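Local coordinates for Non-structural protein 3 (Rice hoja blanca virus, PDB 3AJF) that suppresses RNA-mediated gene silencing in the host, presumably by binding double-stranded RNA, and forms a homodimer, at residues L20-D25 against S64-L69; K57-M62 against L75-L80. One frame throughout, in Å; residues are numbered along the deposited sequence.

Contact 1 of 2, residues L20-D25 against S64-L69; sequences LSLFFD and SHKRDL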
# COMPACT_ATOMS: atom_id res chain seq x y z
N LEU A 20 -8.21 13.66 0.55
CA LEU A 20 -9.20 12.60 0.34
C LEU A 20 -10.04 12.83 -0.92
O LEU A 20 -10.36 11.88 -1.64
CB LEU A 20 -10.09 12.40 1.57
CG LEU A 20 -9.41 11.86 2.85
CD1 LEU A 20 -10.39 11.89 4.04
CD2 LEU A 20 -8.84 10.46 2.66
N SER A 21 -10.38 14.09 -1.19
CA SER A 21 -11.10 14.43 -2.42
C SER A 21 -10.28 14.17 -3.66
O SER A 21 -10.80 13.67 -4.67
CB SER A 21 -11.48 15.91 -2.43
OG SER A 21 -12.36 16.17 -1.37
N LEU A 22 -9.01 14.57 -3.61
CA LEU A 22 -8.11 14.37 -4.76
C LEU A 22 -7.91 12.87 -5.05
O LEU A 22 -7.95 12.46 -6.23
CB LEU A 22 -6.76 15.05 -4.50
CG LEU A 22 -5.69 14.86 -5.57
CD1 LEU A 22 -6.12 15.53 -6.92
CD2 LEU A 22 -4.34 15.36 -5.07
N PHE A 23 -7.73 12.09 -3.98
CA PHE A 23 -7.55 10.61 -4.04
C PHE A 23 -8.80 10.04 -4.72
O PHE A 23 -8.69 9.33 -5.73
CB PHE A 23 -7.35 10.08 -2.61
CG PHE A 23 -7.11 8.58 -2.47
CD1 PHE A 23 -6.86 7.74 -3.56
CD2 PHE A 23 -7.08 8.03 -1.18
CE1 PHE A 23 -6.64 6.38 -3.38
CE2 PHE A 23 -6.83 6.66 -0.99
CZ PHE A 23 -6.62 5.83 -2.10
N PHE A 24 -9.98 10.40 -4.21
CA PHE A 24 -11.21 9.88 -4.78
C PHE A 24 -11.34 10.24 -6.29
O PHE A 24 -11.70 9.39 -7.13
CB PHE A 24 -12.46 10.38 -4.04
CG PHE A 24 -13.73 9.97 -4.73
CD1 PHE A 24 -14.09 8.63 -4.76
CD2 PHE A 24 -14.49 10.90 -5.46
CE1 PHE A 24 -15.24 8.19 -5.46
CE2 PHE A 24 -15.66 10.50 -6.15
CZ PHE A 24 -16.02 9.13 -6.14
N ASP A 25 -11.01 11.48 -6.64
CA ASP A 25 -11.14 11.95 -8.02
C ASP A 25 -10.26 11.13 -8.97
O ASP A 25 -10.68 10.77 -10.09
CB ASP A 25 -10.75 13.42 -8.12
CG ASP A 25 -11.84 14.33 -7.63
OD1 ASP A 25 -12.97 13.85 -7.38
OD2 ASP A 25 -11.59 15.56 -7.53
N SER A 64 4.20 7.55 -6.47
CA SER A 64 5.34 7.06 -7.23
C SER A 64 5.47 7.77 -8.58
O SER A 64 6.57 7.80 -9.14
CB SER A 64 5.23 5.55 -7.42
OG SER A 64 4.10 5.18 -8.21
N HIS A 65 4.37 8.30 -9.10
CA HIS A 65 4.37 8.82 -10.49
C HIS A 65 3.95 10.27 -10.61
O HIS A 65 4.41 10.98 -11.50
CB HIS A 65 3.50 7.97 -11.42
CG HIS A 65 4.05 6.61 -11.70
ND1 HIS A 65 4.78 6.31 -12.83
CD2 HIS A 65 3.98 5.47 -10.98
CE1 HIS A 65 5.15 5.04 -12.79
NE2 HIS A 65 4.67 4.51 -11.68
N LYS A 66 3.04 10.71 -9.75
CA LYS A 66 2.42 12.03 -9.88
C LYS A 66 3.39 13.12 -9.45
O LYS A 66 3.64 13.32 -8.27
CB LYS A 66 1.10 12.14 -9.08
CG LYS A 66 0.29 13.40 -9.36
CD LYS A 66 -1.04 13.40 -8.59
CE LYS A 66 -1.62 14.82 -8.48
NZ LYS A 66 -2.01 15.33 -9.82
N ARG A 67 3.91 13.85 -10.43
CA ARG A 67 4.90 14.87 -10.14
C ARG A 67 4.38 16.10 -9.41
O ARG A 67 5.18 16.81 -8.78
CB ARG A 67 5.55 15.34 -11.43
CG ARG A 67 6.54 14.37 -12.01
CD ARG A 67 7.39 15.12 -13.00
NE ARG A 67 7.97 14.23 -14.00
CZ ARG A 67 8.52 14.66 -15.14
NH1 ARG A 67 8.56 15.96 -15.40
NH2 ARG A 67 9.03 13.78 -16.00
N ASP A 68 3.08 16.39 -9.50
CA ASP A 68 2.57 17.63 -8.89
C ASP A 68 1.74 17.36 -7.64
O ASP A 68 0.88 18.17 -7.28
CB ASP A 68 1.79 18.48 -9.92
CG ASP A 68 0.57 17.76 -10.46
OD1 ASP A 68 0.48 16.52 -10.30
OD2 ASP A 68 -0.31 18.41 -11.07
N LEU A 69 1.98 16.24 -6.97
CA LEU A 69 1.31 15.98 -5.69
C LEU A 69 1.85 17.01 -4.70
O LEU A 69 3.07 17.13 -4.57
CB LEU A 69 1.61 14.56 -5.20
CG LEU A 69 0.89 14.08 -3.93
CD1 LEU A 69 -0.60 13.85 -4.22
CD2 LEU A 69 1.56 12.83 -3.33
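Leu-22 reaches from helix 17-30 to segment 64-69, the end of helix 49-64 and the loop after it, and touches it with one methyl group. The apolar part of the contact is small. Leu-22 CD2 lies 4.1 Å from Leu-69 CD1, and the two side chains run at a slant to each other. Both leucines hold CG anti to the backbone N (chi1 177° in Leu-22, -175° in Leu-69). In Leu-69 this swing carries the branch closer to the helix than its CB direction alone would suggest. The same Leu-22 methyl also meets the aliphatic part of Lys-66, with CD2 4.4 Å from CE. The leucine thus touches two residues of the loop; the surface buried is only about 80 Å², both sides summed.

The polar part lies within the loop. Lys-66 to Leu-69 form a type I beta turn. Lys-66 NZ makes a salt bridge to Asp-68 OD1 at 2.8 Å. The amine comes to the syn side of OD1 but stands 31° out of the carboxylate plane. This bond probably steadies the end of the lysine beside the turn, on the side facing helix 17-30, while its CE stays beside Leu-22.

His-65 is the first residue after helix 49-64 to leave helical geometry. Met-62 of that helix touches both Leu-22 and Leu-69 and completes a three-residue apolar cluster. Leu-69 also packs on Arg-74 and Leu-77 of helix 74-85, and Leu-22 on Tyr-73. The contact therefore sits where helix 17-30 meets the connection between helices 49-64 and 74-85.

Contact 2 of 2, residues K57-M62 against L75-L80; sequences KSAIWM and LPLTCL. With SO4 (sulfate ion), chain E.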
# COMPACT_ATOMS: atom_id res chain seq x y z
N LYS A 57 -3.59 0.85 -5.09
CA LYS A 57 -2.80 1.08 -6.29
C LYS A 57 -2.92 2.51 -6.82
O LYS A 57 -1.93 3.06 -7.34
CB LYS A 57 -3.18 0.08 -7.38
CG LYS A 57 -2.56 -1.27 -7.16
CD LYS A 57 -3.43 -2.35 -7.78
CE LYS A 57 -3.05 -2.71 -9.18
NZ LYS A 57 -4.23 -3.50 -9.73
N SER A 58 -4.09 3.12 -6.69
CA SER A 58 -4.25 4.55 -7.05
C SER A 58 -3.42 5.46 -6.14
O SER A 58 -2.76 6.41 -6.62
CB SER A 58 -5.71 5.01 -7.05
OG SER A 58 -6.34 4.79 -8.31
N ALA A 59 -3.46 5.20 -4.83
CA ALA A 59 -2.65 5.97 -3.86
C ALA A 59 -1.14 5.79 -4.10
O ALA A 59 -0.39 6.75 -4.03
CB ALA A 59 -3.06 5.60 -2.42
N ILE A 60 -0.70 4.56 -4.38
CA ILE A 60 0.70 4.26 -4.70
C ILE A 60 1.13 4.94 -6.02
O ILE A 60 2.21 5.51 -6.12
CB ILE A 60 0.96 2.74 -4.73
CG1 ILE A 60 0.80 2.16 -3.29
CG2 ILE A 60 2.39 2.43 -5.31
CD1 ILE A 60 0.78 0.59 -3.19
N TRP A 61 0.25 4.90 -7.02
CA TRP A 61 0.50 5.67 -8.25
C TRP A 61 0.74 7.17 -7.99
O TRP A 61 1.70 7.75 -8.51
CB TRP A 61 -0.58 5.44 -9.33
CG TRP A 61 -0.32 6.34 -10.49
CD1 TRP A 61 0.44 6.06 -11.61
CD2 TRP A 61 -0.79 7.67 -10.64
NE1 TRP A 61 0.44 7.16 -12.46
CE2 TRP A 61 -0.29 8.17 -11.88
CE3 TRP A 61 -1.61 8.50 -9.86
CZ2 TRP A 61 -0.56 9.46 -12.34
CZ3 TRP A 61 -1.90 9.80 -10.33
CH2 TRP A 61 -1.36 10.27 -11.56
N MSE A 62 -0.11 7.78 -7.17
CA MSE A 62 0.01 9.20 -6.81
C MSE A 62 1.35 9.51 -6.14
O MSE A 62 1.89 10.62 -6.30
CB MSE A 62 -1.12 9.63 -5.88
CG MSE A 62 -2.51 9.64 -6.48
SE MSE A 62 -3.98 9.75 -5.18
CE MSE A 62 -3.80 11.58 -4.39
N LEU A 75 3.07 12.69 3.43
CA LEU A 75 3.06 11.95 4.70
C LEU A 75 1.67 11.37 5.01
O LEU A 75 1.55 10.18 5.32
CB LEU A 75 3.60 12.82 5.85
CG LEU A 75 3.63 12.20 7.26
CD1 LEU A 75 4.34 10.85 7.25
CD2 LEU A 75 4.30 13.14 8.26
N PRO A 76 0.61 12.21 4.92
CA PRO A 76 -0.72 11.64 5.13
C PRO A 76 -1.13 10.56 4.11
O PRO A 76 -1.78 9.59 4.49
CB PRO A 76 -1.67 12.83 5.05
CG PRO A 76 -0.83 14.03 4.63
CD PRO A 76 0.61 13.68 4.76
N LEU A 77 -0.73 10.72 2.85
CA LEU A 77 -1.13 9.75 1.85
C LEU A 77 -0.39 8.43 2.07
O LEU A 77 -0.97 7.36 1.93
CB LEU A 77 -0.89 10.30 0.44
CG LEU A 77 -1.31 9.44 -0.76
CD1 LEU A 77 -2.77 8.99 -0.62
CD2 LEU A 77 -1.07 10.22 -2.05
N THR A 78 0.88 8.52 2.45
CA THR A 78 1.64 7.34 2.77
C THR A 78 1.04 6.66 4.00
O THR A 78 0.99 5.42 4.06
CB THR A 78 3.12 7.72 3.03
OG1 THR A 78 3.69 8.22 1.81
CG2 THR A 78 3.92 6.52 3.49
N CYS A 79 0.61 7.46 4.97
CA CYS A 79 -0.08 6.93 6.15
C CYS A 79 -1.28 6.09 5.72
O CYS A 79 -1.47 4.97 6.22
CB CYS A 79 -0.56 8.05 7.12
SG CYS A 79 -1.17 7.40 8.72
N LEU A 80 -2.11 6.64 4.83
CA LEU A 80 -3.30 5.94 4.33
C LEU A 80 -2.92 4.60 3.66
O LEU A 80 -3.53 3.54 3.94
CB LEU A 80 -4.04 6.84 3.33
CG LEU A 80 -4.65 8.13 3.90
CD1 LEU A 80 -5.34 8.96 2.78
CD2 LEU A 80 -5.63 7.77 5.04
S SO4 E . -5.11 -0.30 -11.68
O1 SO4 E . -5.85 -1.28 -10.89
O2 SO4 E . -5.25 1.05 -11.14
O3 SO4 E . -5.61 -0.39 -13.04
O4 SO4 E . -3.69 -0.61 -11.69
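Leu-77 of helix 74-85 projects toward helix 49-64 and ends between Ala-59 and Met-62, the latter present as selenomethionine. Its CB leaves the backbone on the side facing the other helix. CG stands anti to the backbone N (chi1 -178°), which extends the branch across the gap. From CG the two methyls part. CD1 meets Ala-59 CB at 3.8 Å. CD2 goes to Met-62, where it lies 3.9 Å from CB and 3.8 Å from CE. Met-62 can offer both atoms because its chain bends at chi3 (67°), which brings CE back toward the leucine. The two side chains cross at about a right angle.

Ala-59 and Met-62 are three residues apart on one helix, so the leucine spans nearly one turn. The helices come near here: the CA atoms of Ala-59 and Leu-77 are 7.0 Å apart, and the small side chain of Ala-59 probably allows this approach. Leu-63 and Leu-69 also touch Leu-77. Two residues on from Leu-77 in helix 74-85, Cys-79 forms a disulfide with Cys-10, which ties this helix to strand 9-10.

Lys-57 plays no part in the leucine packing. Its NZ donates a hydrogen bond to O1 of a sulfate ion at 3.0 Å. The sulfate probably comes from the crystallisation liquor, so it does not by itself mark an RNA site.

All three residues that meet across the helices are buried and apolar. Van der Waals contact and the exclusion of water therefore probably hold this part of the hydrophobic core together.

Overall arrangement
From the N terminus the chain first reaches 20-25 on helix 17-30. It continues through helix 36-44 into 57-62 on helix 49-64. Segment 64-69 then returns to helix 17-30 and closes contact 1 over a mainly helical span. Further on, 75-80 on helix 74-85 turns back to 57-62 and closes the shorter loop of contact 2. The segments alternate, so the two contacts cross. Their centres lie 8 Å apart, and they touch directly, as where Phe-23 CZ meets Ala-59 CB at 3.6 Å. Together they join three helices in one core. This is the helix domain; silencing suppression belongs to the whole, longer protein. Both contacts also reach the second subunit.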